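Local structure of putative metal-dependent phosphoesterase (Bifidobacterium adolescentis, 3O0F) at residues Q13-H18 with G67-L72; F125-D130 with V154-Y159; G229-H234 with L255-S260. The protein hydrolyses phosphoesters, probably at its cluster of bound iron and zinc ions, and binds adenosine monophosphate beside them. One frame throughout, in Å; residues are numbered along the deposited sequence. Where two conformers were deposited one is given.

Contact 1: residues Q13-H18 with G67-L72; sequences QGWDIH and GLPLLL. With FE (Fe (III) ion), chain E.
W15 reaches P69 with the far end of its indole: CH2 of W15 stops 3.3 Å from CB of P69, and the two side chains cross at about a right angle. Next to this short approach, the six-membered part of the indole turns its edge to the backbone, with CZ3 of W15 3.8 Å from N of L71, and L70 C and L71 N lie near the ring plane. The first torsion explains the reach, since chi1 of -69° sets CG of W15 beside its own N and swings the ring across to the second segment. A smaller apolar patch follows at I17, whose CG2 lies 3.7 Å from CD2 of L71. Here CG1 of I17 takes the crowded position between N and the carbonyl carbon (chi1 72°), which leaves CG2 as the branch that touches.

The tight side is thus the buried indole against P69 and the L70-L71 backbone. P69 is itself exposed, so its outer side faces solvent, and the CA-CB bond of L70 points away. Only 207 Å² is buried in all. Beyond I17 the chain leads to H18, whose NE2 binds an iron(III) ion at 2.2 Å, sharing it with H20, E75, D261 and a water.

The segments run nearly parallel, but their axes come no closer than 8.4 Å, too far for direct strand pairing. Strand 44-47 fills the interval: it bonds to the backbone of D16 and P69, and its A46 touches I17 and L71. Helix 278-287 packs on W15, I17 and L71, while helix 56-66 receives L70 and L72.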
ATOM      1  N   GLN A  13       4.815 -20.957  -2.017  1.00 18.59           N
ATOM      2  CA  GLN A  13       3.568 -20.780  -2.780  1.00 22.72           C
ATOM      3  C   GLN A  13       2.488 -20.131  -1.932  1.00 18.85           C
ATOM      4  O   GLN A  13       2.528 -20.230  -0.723  1.00 22.00           O
ATOM      5  CB  GLN A  13       3.026 -22.060  -3.411  1.00 23.75           C
ATOM      6  CG  GLN A  13       3.070 -23.283  -2.564  1.00 40.70           C
ATOM      7  CD  GLN A  13       4.183 -24.224  -2.989  1.00 54.31           C
ATOM      8  OE1 GLN A  13       4.524 -24.300  -4.179  1.00 56.15           O
ATOM      9  NE2 GLN A  13       4.743 -24.964  -2.022  1.00 52.37           N
ATOM     10  N   GLY A  14       1.568 -19.437  -2.584  1.00 15.64           N
ATOM     11  CA  GLY A  14       0.524 -18.680  -1.899  1.00 16.76           C
ATOM     12  C   GLY A  14       0.093 -17.451  -2.672  1.00 17.70           C
ATOM     13  O   GLY A  14       0.071 -17.441  -3.897  1.00 15.15           O
ATOM     14  N   TRP A  15      -0.227 -16.393  -1.939  1.00 12.07           N
ATOM     15  CA  TRP A  15      -0.886 -15.244  -2.518  1.00 12.67           C
ATOM     16  C   TRP A  15       0.044 -14.045  -2.386  1.00 12.65           C
ATOM     17  O   TRP A  15       0.668 -13.891  -1.347  1.00 15.10           O
ATOM     18  CB  TRP A  15      -2.150 -14.936  -1.722  1.00 13.70           C
ATOM     19  CG  TRP A  15      -3.252 -15.906  -1.821  1.00 10.36           C
ATOM     20  CD1 TRP A  15      -3.221 -17.266  -1.581  1.00 18.48           C
ATOM     21  CD2 TRP A  15      -4.611 -15.580  -2.099  1.00 14.02           C
ATOM     22  NE1 TRP A  15      -4.498 -17.792  -1.729  1.00 14.31           N
ATOM     23  CE2 TRP A  15      -5.354 -16.782  -2.071  1.00 17.12           C
ATOM     24  CE3 TRP A  15      -5.271 -14.380  -2.393  1.00 14.56           C
ATOM     25  CZ2 TRP A  15      -6.724 -16.812  -2.297  1.00 15.22           C
ATOM     26  CZ3 TRP A  15      -6.628 -14.413  -2.625  1.00 17.10           C
ATOM     27  CH2 TRP A  15      -7.337 -15.606  -2.588  1.00 14.52           C
ATOM     28  N   ASP A  16       0.069 -13.154  -3.376  1.00 12.26           N
ATOM     29  CA  ASP A  16       0.753 -11.878  -3.208  1.00 13.47           C
ATOM     30  C   ASP A  16      -0.314 -10.836  -2.829  1.00 10.94           C
ATOM     31  O   ASP A  16      -1.119 -10.435  -3.681  1.00  9.09           O
ATOM     32  CB  ASP A  16       1.468 -11.474  -4.500  1.00 15.62           C
ATOM     33  CG  ASP A  16       2.304 -10.207  -4.340  1.00 18.03           C
ATOM     34  OD1 ASP A  16       2.180  -9.530  -3.320  1.00 10.00           O
ATOM     35  OD2 ASP A  16       3.132  -9.904  -5.213  1.00 13.99           O
ATOM     36  N   ILE A  17      -0.350 -10.409  -1.565  1.00  8.01           N
ATOM     37  CA  ILE A  17      -1.479  -9.562  -1.131  1.00 12.72           C
ATOM     38  C   ILE A  17      -1.154  -8.066  -1.039  1.00 13.10           C
ATOM     39  O   ILE A  17      -1.885  -7.301  -0.429  1.00 15.13           O
ATOM     40  CB  ILE A  17      -2.153 -10.089   0.171  1.00 12.58           C
ATOM     41  CG1 ILE A  17      -1.281  -9.877   1.394  1.00 16.82           C
ATOM     42  CG2 ILE A  17      -2.543 -11.546   0.014  1.00 16.91           C
ATOM     43  CD1 ILE A  17      -1.951 -10.332   2.654  1.00 12.00           C
ATOM     44  N   HIS A  18      -0.037  -7.664  -1.643  1.00 12.87           N
ATOM     45  CA  HIS A  18       0.423  -6.280  -1.589  1.00 12.47           C
ATOM     46  C   HIS A  18       0.828  -5.776  -2.991  1.00 11.31           C
ATOM     47  O   HIS A  18       2.014  -5.768  -3.325  1.00 11.00           O
ATOM     48  CB  HIS A  18       1.606  -6.221  -0.646  1.00 15.01           C
ATOM     49  CG  HIS A  18       1.931  -4.851  -0.157  1.00 16.18           C
ATOM     50  ND1 HIS A  18       2.674  -4.633   0.995  1.00 16.73           N
ATOM     51  CD2 HIS A  18       1.656  -3.628  -0.676  1.00 15.27           C
ATOM     52  CE1 HIS A  18       2.806  -3.328   1.173  1.00 15.60           C
ATOM     53  NE2 HIS A  18       2.200  -2.702   0.174  1.00 12.88           N
ATOM     54  N   GLY A  67     -10.160 -16.181 -13.696  1.00 25.75           N
ATOM     55  CA  GLY A  67     -10.232 -17.359 -12.823  1.00 22.95           C
ATOM     56  C   GLY A  67      -9.073 -17.384 -11.826  1.00 24.79           C
ATOM     57  O   GLY A  67      -8.350 -18.372 -11.725  1.00 28.67           O
ATOM     58  N   LEU A  68      -8.862 -16.283 -11.112  1.00 16.77           N
ATOM     59  CA  LEU A  68      -7.878 -16.249 -10.056  1.00 18.32           C
ATOM     60  C   LEU A  68      -8.520 -15.579  -8.872  1.00 15.81           C
ATOM     61  O   LEU A  68      -8.979 -14.440  -8.993  1.00 18.47           O
ATOM     62  CB  LEU A  68      -6.627 -15.476 -10.466  1.00 14.44           C
ATOM     63  CG  LEU A  68      -5.518 -15.444  -9.419  1.00 18.79           C
ATOM     64  CD1 LEU A  68      -4.763 -16.760  -9.392  1.00 16.10           C
ATOM     65  CD2 LEU A  68      -4.608 -14.284  -9.740  1.00 14.40           C
ATOM     66  N   PRO A  69      -8.532 -16.268  -7.740  1.00 16.26           N
ATOM     67  CA  PRO A  69      -9.016 -15.730  -6.474  1.00 16.45           C
ATOM     68  C   PRO A  69      -8.369 -14.391  -6.160  1.00 17.71           C
ATOM     69  O   PRO A  69      -7.152 -14.224  -6.337  1.00 17.42           O
ATOM     70  CB  PRO A  69      -8.554 -16.777  -5.452  1.00 16.10           C
ATOM     71  CG  PRO A  69      -8.380 -18.024  -6.228  1.00 22.45           C
ATOM     72  CD  PRO A  69      -7.976 -17.622  -7.587  1.00 16.82           C
ATOM     73  N   LEU A  70      -9.164 -13.496  -5.592  1.00 17.18           N
ATOM     74  CA  LEU A  70      -8.772 -12.116  -5.322  1.00 16.43           C
ATOM     75  C   LEU A  70      -9.122 -11.688  -3.904  1.00 18.83           C
ATOM     76  O   LEU A  70     -10.233 -11.929  -3.447  1.00 17.84           O
ATOM     77  CB  LEU A  70      -9.533 -11.238  -6.279  1.00 18.32           C
ATOM     78  CG  LEU A  70      -9.368  -9.738  -6.143  1.00 20.51           C
ATOM     79  CD1 LEU A  70      -7.962  -9.397  -6.622  1.00 17.99           C
ATOM     80  CD2 LEU A  70     -10.408  -9.035  -6.969  1.00 24.29           C
ATOM     81  N   LEU A  71      -8.204 -11.002  -3.222  1.00 14.98           N
ATOM     82  CA  LEU A  71      -8.518 -10.296  -1.977  1.00 16.88           C
ATOM     83  C   LEU A  71      -8.650  -8.807  -2.276  1.00 15.98           C
ATOM     84  O   LEU A  71      -7.857  -8.230  -3.055  1.00 14.41           O
ATOM     85  CB  LEU A  71      -7.399 -10.598  -0.940  1.00 18.63           C
ATOM     86  CG  LEU A  71      -7.520 -10.842   0.544  1.00 28.06           C
ATOM     87  CD1 LEU A  71      -8.501 -11.964   0.840  1.00 22.96           C
ATOM     88  CD2 LEU A  71      -6.096 -11.144   1.128  1.00 14.40           C
ATOM     89  N   LEU A  72      -9.682  -8.180  -1.726  1.00 13.80           N
ATOM     90  CA  LEU A  72      -9.914  -6.768  -1.922  1.00 13.48           C
ATOM     91  C   LEU A  72      -9.280  -5.985  -0.771  1.00 16.10           C
ATOM     92  O   LEU A  72      -9.594  -6.219   0.392  1.00 12.32           O
ATOM     93  CB  LEU A  72     -11.404  -6.433  -2.065  1.00 12.77           C
ATOM     94  CG  LEU A  72     -12.040  -6.963  -3.384  1.00 15.40           C
ATOM     95  CD1 LEU A  72     -13.557  -6.842  -3.423  1.00 18.73           C
ATOM     96  CD2 LEU A  72     -11.384  -6.325  -4.638  1.00 12.05           C
TER
HETATM   97 FE    FE E 304       2.643  -0.743  -0.745  1.00 26.62          FE
HETATM   98  O   HOH W   1       4.062  -0.562   0.768  1.00 24.80           O

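Contact 2: residues F125-D130 with V154-Y159; sequences FPITWD and VAAGVY
The hydroxyl OH of Y159 is hydrogen-bonded to both D168 OD2 and A169 N, and this double grip fixes the ring end that approaches F125. CZ of F125 comes within 4.2 Å of that OH, the two side chains crossing at about a right angle. V158 makes closer contact. Its CG1 lies 3.8 Å from CD1 of F125 and also rests over one face of the Y159 ring, offset toward the rim, so one methyl touches both aromatic residues. The chi1 of 177°, which sets CG1 anti to N, directs CG2 to P126 instead, 3.8 Å from CD. Farther along, CB of A156 sits 3.5 Å from O of P126.

Two turns shape these surfaces. P126 centres an inverse gamma turn, with I127 N bonded to F125 O at 2.9 Å. G157, at positive phi, ends a helix in a Schellman motif that brings V158 round to face F125.

The contact lies at the surface, where the link between helices 97-124 and 129-133 meets the end of helix 146-155. I127 packs inward on V118, A152 and L153, while Y159 also touches helix 162-166.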
ATOM      1  N   PHE A 125      12.917  23.064 -11.669  1.00 36.26           N
ATOM      2  CA  PHE A 125      12.909  21.954 -12.626  1.00 34.81           C
ATOM      3  C   PHE A 125      11.865  22.188 -13.720  1.00 33.89           C
ATOM      4  O   PHE A 125      10.870  22.858 -13.502  1.00 33.76           O
ATOM      5  CB  PHE A 125      12.587  20.634 -11.920  1.00 35.55           C
ATOM      6  CG  PHE A 125      13.645  20.168 -10.959  1.00 38.31           C
ATOM      7  CD1 PHE A 125      14.764  19.489 -11.413  1.00 37.37           C
ATOM      8  CD2 PHE A 125      13.500  20.378  -9.585  1.00 35.48           C
ATOM      9  CE1 PHE A 125      15.750  19.046 -10.511  1.00 37.62           C
ATOM     10  CE2 PHE A 125      14.481  19.937  -8.671  1.00 33.80           C
ATOM     11  CZ  PHE A 125      15.607  19.278  -9.141  1.00 32.20           C
ATOM     12  N   PRO A 126      12.062  21.593 -14.891  1.00 35.80           N
ATOM     13  CA  PRO A 126      11.064  21.787 -15.956  1.00 36.27           C
ATOM     14  C   PRO A 126       9.891  20.820 -15.790  1.00 34.86           C
ATOM     15  O   PRO A 126       9.789  19.838 -16.531  1.00 31.54           O
ATOM     16  CB  PRO A 126      11.855  21.471 -17.225  1.00 35.64           C
ATOM     17  CG  PRO A 126      12.834  20.399 -16.772  1.00 36.38           C
ATOM     18  CD  PRO A 126      13.169  20.711 -15.319  1.00 35.89           C
ATOM     19  N   ILE A 127       9.028  21.115 -14.813  0.50 34.74           N
ATOM     20  CA  ILE A 127       7.807  20.349 -14.539  0.50 33.59           C
ATOM     21  C   ILE A 127       6.679  21.337 -14.291  0.50 32.79           C
ATOM     22  O   ILE A 127       6.907  22.422 -13.747  0.50 33.05           O
ATOM     23  CB  ILE A 127       7.956  19.461 -13.295  0.50 33.83           C
ATOM     24  CG1 ILE A 127       8.661  18.157 -13.664  0.50 35.66           C
ATOM     25  CG2 ILE A 127       6.584  19.126 -12.677  0.50 34.77           C
ATOM     26  CD1 ILE A 127       7.874  17.288 -14.586  0.50 37.35           C
ATOM     27  N   THR A 128       5.469  20.969 -14.706  1.00 31.12           N
ATOM     28  CA  THR A 128       4.270  21.768 -14.439  1.00 30.97           C
ATOM     29  C   THR A 128       3.265  20.837 -13.805  1.00 29.41           C
ATOM     30  O   THR A 128       3.419  19.612 -13.845  1.00 26.78           O
ATOM     31  CB  THR A 128       3.689  22.361 -15.750  1.00 32.75           C
ATOM     32  OG1 THR A 128       3.277  21.298 -16.628  1.00 27.03           O
ATOM     33  CG2 THR A 128       4.756  23.252 -16.497  1.00 29.91           C
ATOM     34  N   TRP A 129       2.220  21.402 -13.232  1.00 31.64           N
ATOM     35  CA  TRP A 129       1.150  20.589 -12.702  1.00 30.30           C
ATOM     36  C   TRP A 129       0.619  19.665 -13.786  1.00 31.62           C
ATOM     37  O   TRP A 129       0.399  18.484 -13.528  1.00 29.20           O
ATOM     38  CB  TRP A 129       0.049  21.450 -12.072  1.00 32.72           C
ATOM     39  CG  TRP A 129      -1.021  20.634 -11.409  1.00 37.41           C
ATOM     40  CD1 TRP A 129      -2.363  20.658 -11.680  1.00 42.69           C
ATOM     41  CD2 TRP A 129      -0.835  19.638 -10.393  1.00 34.76           C
ATOM     42  NE1 TRP A 129      -3.022  19.749 -10.888  1.00 43.90           N
ATOM     43  CE2 TRP A 129      -2.113  19.115 -10.083  1.00 38.76           C
ATOM     44  CE3 TRP A 129       0.282  19.154  -9.699  1.00 40.91           C
ATOM     45  CZ2 TRP A 129      -2.305  18.127  -9.116  1.00 36.70           C
ATOM     46  CZ3 TRP A 129       0.086  18.170  -8.724  1.00 41.14           C
ATOM     47  CH2 TRP A 129      -1.200  17.675  -8.445  1.00 39.19           C
ATOM     48  N   ASP A 130       0.468  20.162 -15.018  1.00 30.32           N
ATOM     49  CA  ASP A 130       0.001  19.308 -16.118  1.00 30.84           C
ATOM     50  C   ASP A 130       0.905  18.133 -16.474  1.00 29.96           C
ATOM     51  O   ASP A 130       0.426  17.110 -16.972  1.00 29.78           O
ATOM     52  CB  ASP A 130      -0.229  20.109 -17.400  1.00 36.63           C
ATOM     53  CG  ASP A 130      -1.474  20.982 -17.339  1.00 43.34           C
ATOM     54  OD1 ASP A 130      -2.266  20.843 -16.387  1.00 50.79           O
ATOM     55  OD2 ASP A 130      -1.653  21.813 -18.264  1.00 60.00           O
ATOM     56  N   VAL A 154      10.862  12.068 -14.632  1.00 29.81           N
ATOM     57  CA  VAL A 154      11.468  11.099 -15.572  1.00 30.87           C
ATOM     58  C   VAL A 154      10.975  11.394 -16.997  1.00 32.58           C
ATOM     59  O   VAL A 154      11.785  11.460 -17.916  1.00 37.94           O
ATOM     60  CB  VAL A 154      11.188   9.630 -15.155  1.00 30.84           C
ATOM     61  CG1 VAL A 154      11.671   8.650 -16.248  1.00 34.56           C
ATOM     62  CG2 VAL A 154      11.824   9.338 -13.791  1.00 24.04           C
ATOM     63  N   ALA A 155       9.671  11.635 -17.187  1.00 32.71           N
ATOM     64  CA  ALA A 155       9.145  12.025 -18.523  1.00 34.98           C
ATOM     65  C   ALA A 155       9.777  13.313 -19.081  1.00 37.20           C
ATOM     66  O   ALA A 155       9.849  13.500 -20.306  1.00 37.60           O
ATOM     67  CB  ALA A 155       7.643  12.169 -18.499  1.00 34.64           C
ATOM     68  N   ALA A 156      10.198  14.204 -18.187  1.00 39.11           N
ATOM     69  CA  ALA A 156      10.830  15.471 -18.560  1.00 38.76           C
ATOM     70  C   ALA A 156      12.340  15.310 -18.776  1.00 41.24           C
ATOM     71  O   ALA A 156      13.006  16.237 -19.225  1.00 42.91           O
ATOM     72  CB  ALA A 156      10.563  16.539 -17.486  1.00 37.53           C
ATOM     73  N   GLY A 157      12.878  14.148 -18.427  1.00 40.92           N
ATOM     74  CA  GLY A 157      14.270  13.824 -18.691  1.00 42.50           C
ATOM     75  C   GLY A 157      15.231  14.200 -17.581  1.00 43.19           C
ATOM     76  O   GLY A 157      16.440  14.135 -17.778  1.00 45.16           O
ATOM     77  N   VAL A 158      14.716  14.576 -16.412  1.00 40.29           N
ATOM     78  CA  VAL A 158      15.571  15.040 -15.325  1.00 38.60           C
ATOM     79  C   VAL A 158      16.273  13.880 -14.629  1.00 40.66           C
ATOM     80  O   VAL A 158      17.393  14.053 -14.136  1.00 39.78           O
ATOM     81  CB  VAL A 158      14.774  15.838 -14.275  1.00 38.21           C
ATOM     82  CG1 VAL A 158      15.687  16.265 -13.095  1.00 39.00           C
ATOM     83  CG2 VAL A 158      14.126  17.055 -14.903  1.00 31.46           C
ATOM     84  N   TYR A 159      15.601  12.719 -14.555  1.00 40.18           N
ATOM     85  CA  TYR A 159      16.138  11.490 -13.913  1.00 39.22           C
ATOM     86  C   TYR A 159      15.913  10.272 -14.820  1.00 37.41           C
ATOM     87  O   TYR A 159      15.027  10.302 -15.667  1.00 38.64           O
ATOM     88  CB  TYR A 159      15.465  11.235 -12.558  1.00 38.94           C
ATOM     89  CG  TYR A 159      15.716  12.293 -11.515  1.00 38.29           C
ATOM     90  CD1 TYR A 159      16.964  12.403 -10.877  1.00 37.46           C
ATOM     91  CD2 TYR A 159      14.696  13.170 -11.131  1.00 38.12           C
ATOM     92  CE1 TYR A 159      17.185  13.382  -9.881  1.00 36.50           C
ATOM     93  CE2 TYR A 159      14.915  14.149 -10.158  1.00 39.82           C
ATOM     94  CZ  TYR A 159      16.164  14.245  -9.543  1.00 38.38           C
ATOM     95  OH  TYR A 159      16.370  15.215  -8.611  1.00 35.94           O
TER

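Contact 3: residues G229-H234 with L255-S260; sequences GLEVWH and LVTGGS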
ATOM      1  N   GLY A 229      -2.640  -8.327  12.149  1.00 13.14           N
ATOM      2  CA  GLY A 229      -1.424  -8.940  11.606  1.00 13.99           C
ATOM      3  C   GLY A 229      -0.266  -8.010  11.294  1.00 12.05           C
ATOM      4  O   GLY A 229      -0.384  -6.795  11.360  1.00 13.69           O
ATOM      5  N   LEU A 230       0.837  -8.639  10.924  1.00 13.38           N
ATOM      6  CA  LEU A 230       2.119  -8.012  10.569  1.00 11.60           C
ATOM      7  C   LEU A 230       2.617  -8.600   9.257  1.00 11.39           C
ATOM      8  O   LEU A 230       2.630  -9.815   9.088  1.00 11.59           O
ATOM      9  CB  LEU A 230       3.152  -8.360  11.645  1.00 13.30           C
ATOM     10  CG  LEU A 230       2.860  -7.837  13.063  1.00 15.19           C
ATOM     11  CD1 LEU A 230       3.964  -8.261  14.035  1.00 13.30           C
ATOM     12  CD2 LEU A 230       2.698  -6.324  13.040  1.00 16.26           C
ATOM     13  N   GLU A 231       2.999  -7.724   8.329  1.00 11.47           N
ATOM     14  CA  GLU A 231       3.619  -8.101   7.092  1.00 12.19           C
ATOM     15  C   GLU A 231       5.088  -8.330   7.387  1.00 15.24           C
ATOM     16  O   GLU A 231       5.806  -7.381   7.716  1.00 14.85           O
ATOM     17  CB  GLU A 231       3.447  -6.966   6.068  1.00 10.24           C
ATOM     18  CG  GLU A 231       4.152  -7.229   4.776  1.00 15.21           C
ATOM     19  CD  GLU A 231       3.861  -6.163   3.737  1.00 21.61           C
ATOM     20  OE1 GLU A 231       4.173  -4.975   3.995  1.00 17.44           O
ATOM     21  OE2 GLU A 231       3.324  -6.510   2.656  1.00 16.07           O
ATOM     22  N   VAL A 232       5.515  -9.592   7.289  1.00 13.41           N
ATOM     23  CA  VAL A 232       6.854  -9.980   7.596  1.00 13.36           C
ATOM     24  C   VAL A 232       7.666 -10.222   6.350  1.00 14.18           C
ATOM     25  O   VAL A 232       8.846  -9.777   6.253  1.00 11.85           O
ATOM     26  CB  VAL A 232       6.901 -11.253   8.519  1.00 16.35           C
ATOM     27  CG1 VAL A 232       8.353 -11.703   8.717  1.00 11.58           C
ATOM     28  CG2 VAL A 232       6.214 -10.944   9.869  1.00 17.76           C
ATOM     29  N   TRP A 233       7.065 -10.919   5.394  1.00 13.22           N
ATOM     30  CA  TRP A 233       7.802 -11.325   4.202  1.00 14.83           C
ATOM     31  C   TRP A 233       7.711 -10.193   3.187  1.00 13.10           C
ATOM     32  O   TRP A 233       6.762 -10.111   2.398  1.00 10.36           O
ATOM     33  CB  TRP A 233       7.275 -12.631   3.651  1.00 14.87           C
ATOM     34  CG  TRP A 233       6.935 -13.662   4.709  1.00 12.43           C
ATOM     35  CD1 TRP A 233       5.733 -14.235   4.919  1.00 16.16           C
ATOM     36  CD2 TRP A 233       7.835 -14.234   5.658  1.00 14.57           C
ATOM     37  NE1 TRP A 233       5.824 -15.161   5.948  1.00 17.66           N
ATOM     38  CE2 TRP A 233       7.104 -15.163   6.424  1.00 16.92           C
ATOM     39  CE3 TRP A 233       9.205 -14.062   5.923  1.00 18.88           C
ATOM     40  CZ2 TRP A 233       7.689 -15.913   7.462  1.00 19.29           C
ATOM     41  CZ3 TRP A 233       9.794 -14.805   6.946  1.00 25.34           C
ATOM     42  CH2 TRP A 233       9.030 -15.724   7.701  1.00 23.87           C
ATOM     43  N   HIS A 234       8.709  -9.308   3.233  1.00 12.08           N
ATOM     44  CA  HIS A 234       8.720  -8.084   2.434  1.00 11.98           C
ATOM     45  C   HIS A 234      10.175  -7.686   2.271  1.00 15.17           C
ATOM     46  O   HIS A 234      10.956  -7.771   3.210  1.00 13.25           O
ATOM     47  CB  HIS A 234       7.935  -6.984   3.124  1.00 14.15           C
ATOM     48  CG  HIS A 234       7.780  -5.716   2.320  1.00 16.23           C
ATOM     49  ND1 HIS A 234       8.780  -4.780   2.206  1.00 18.14           N
ATOM     50  CD2 HIS A 234       6.716  -5.208   1.651  1.00 27.03           C
ATOM     51  CE1 HIS A 234       8.364  -3.775   1.456  1.00 19.52           C
ATOM     52  NE2 HIS A 234       7.108  -3.999   1.122  1.00 21.43           N
ATOM     53  N   LEU A 255      -1.742 -12.751  12.644  1.00 17.04           N
ATOM     54  CA  LEU A 255      -1.463 -13.221  11.302  1.00 15.55           C
ATOM     55  C   LEU A 255      -0.122 -12.680  10.761  1.00 14.41           C
ATOM     56  O   LEU A 255       0.281 -11.554  11.058  1.00 14.13           O
ATOM     57  CB  LEU A 255      -2.580 -12.761  10.345  1.00 13.49           C
ATOM     58  CG  LEU A 255      -3.984 -13.160  10.770  1.00 19.37           C
ATOM     59  CD1 LEU A 255      -4.977 -12.428   9.867  1.00 19.25           C
ATOM     60  CD2 LEU A 255      -4.081 -14.723  10.767  1.00 17.33           C
ATOM     61  N   VAL A 256       0.560 -13.508   9.967  1.00 14.51           N
ATOM     62  CA  VAL A 256       1.833 -13.132   9.369  1.00 12.95           C
ATOM     63  C   VAL A 256       1.636 -13.157   7.860  1.00 13.07           C
ATOM     64  O   VAL A 256       1.227 -14.194   7.314  1.00 12.28           O
ATOM     65  CB  VAL A 256       2.934 -14.104   9.795  1.00 15.01           C
ATOM     66  CG1 VAL A 256       4.244 -13.823   9.013  1.00 10.77           C
ATOM     67  CG2 VAL A 256       3.128 -14.028  11.302  1.00 14.63           C
ATOM     68  N   THR A 257       1.907 -12.029   7.213  1.00 11.22           N
ATOM     69  CA  THR A 257       1.709 -11.874   5.782  1.00 13.22           C
ATOM     70  C   THR A 257       3.018 -11.560   5.039  1.00 14.64           C
ATOM     71  O   THR A 257       4.071 -11.318   5.637  1.00  9.45           O
ATOM     72  CB  THR A 257       0.610 -10.811   5.468  1.00 17.95           C
ATOM     73  OG1 THR A 257       1.101  -9.470   5.664  1.00 15.29           O
ATOM     74  CG2 THR A 257      -0.646 -11.024   6.332  1.00 14.81           C
ATOM     75  N   GLY A 258       2.941 -11.683   3.723  1.00 15.00           N
ATOM     76  CA  GLY A 258       4.002 -11.323   2.824  1.00 11.00           C
ATOM     77  C   GLY A 258       3.377 -10.779   1.535  1.00 14.17           C
ATOM     78  O   GLY A 258       2.230 -11.086   1.178  1.00 11.90           O
ATOM     79  N   GLY A 259       4.138  -9.963   0.829  1.00 12.92           N
ATOM     80  CA  GLY A 259       3.707  -9.437  -0.440  1.00 14.01           C
ATOM     81  C   GLY A 259       4.869  -8.747  -1.127  1.00 14.33           C
ATOM     82  O   GLY A 259       5.886  -8.492  -0.502  1.00 13.55           O
ATOM     83  N   SER A 260       4.707  -8.441  -2.409  1.00 13.06           N
ATOM     84  CA  SER A 260       5.796  -7.906  -3.224  1.00 12.88           C
ATOM     85  C   SER A 260       5.920  -6.399  -3.147  1.00 12.56           C
ATOM     86  O   SER A 260       7.006  -5.885  -3.346  1.00 11.16           O
ATOM     87  CB  SER A 260       5.605  -8.278  -4.672  1.00 14.85           C
ATOM     88  OG  SER A 260       4.382  -7.751  -5.167  1.00 12.49           O
TER
HETATM   89  O   HOH W   2       1.416  -8.495   3.037  1.00 19.04           O
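G229-H234 and L255-S260 form the parallel pair of a beta-alpha-beta unit, interrupted by a beta bulge, in a fold related to the TIM barrel. The connecting helix is 239-252.

Backbone bonds define the register. L230 N donates to L255 O at 3.0 Å, and L230 O in turn accepts from T257 N at 3.0 Å. T257 O then takes two donors from successive residues, V232 N at 2.8 Å and W233 N at 3.0 Å. The W233 donor lies in the carbonyl plane and makes a straight bond (170° at H), whereas V232 N is tilted 29° from that plane with a more bent bond. This forked acceptor is the bulge: E231 pairs with T257 but W233 with G258. Beyond it, G259 N donates to W233 O at 3.1 Å.

Apolar contacts gather on the side covered by helix 239-252. CG1 of V256, anti to its N (chi1 172°), meets CG2 of V232 at 3.6 Å and also touches the indole of W233 at NE1. V232 CG1 lies over one face of that indole, near its rim.

Polar side chains belong to the opposite sheet face and the segment ends. E231, extended from CB onward, sends OE2 to ND1 of the iron ligand H18 and OE1 to H203 N, consistent with a second-shell role; H234 NE2 likewise bonds to D261 OD2. A water joins the strands here: it donates to E231 OE2 at 2.8 Å and is hydrogen-bonded, also at 2.8 Å, to OG1 of T257.

The contacts follow one another along the chain without nesting. Contacts 1 and 3 belong to the same seven-stranded mixed sheet, where 15-19 and 255-258 are the outermost strands, yet their centres are just 13 Å apart. D16 OD2 lies 2.5 Å from S260 OG, a probable hydrogen bond between strand 15-19 and the loop that follows strand 255-258, consistent with a sheet curled into a barrel-like form. The meeting point adjoins the iron shared by H18 and D261. Contact 2 lies about 35 Å from each of the others, centre to centre, on a helical part off the sheet. It is near the AMP-binding R162 and S163, and the side chain of Y159 lies about 10 Å from the bound AMP.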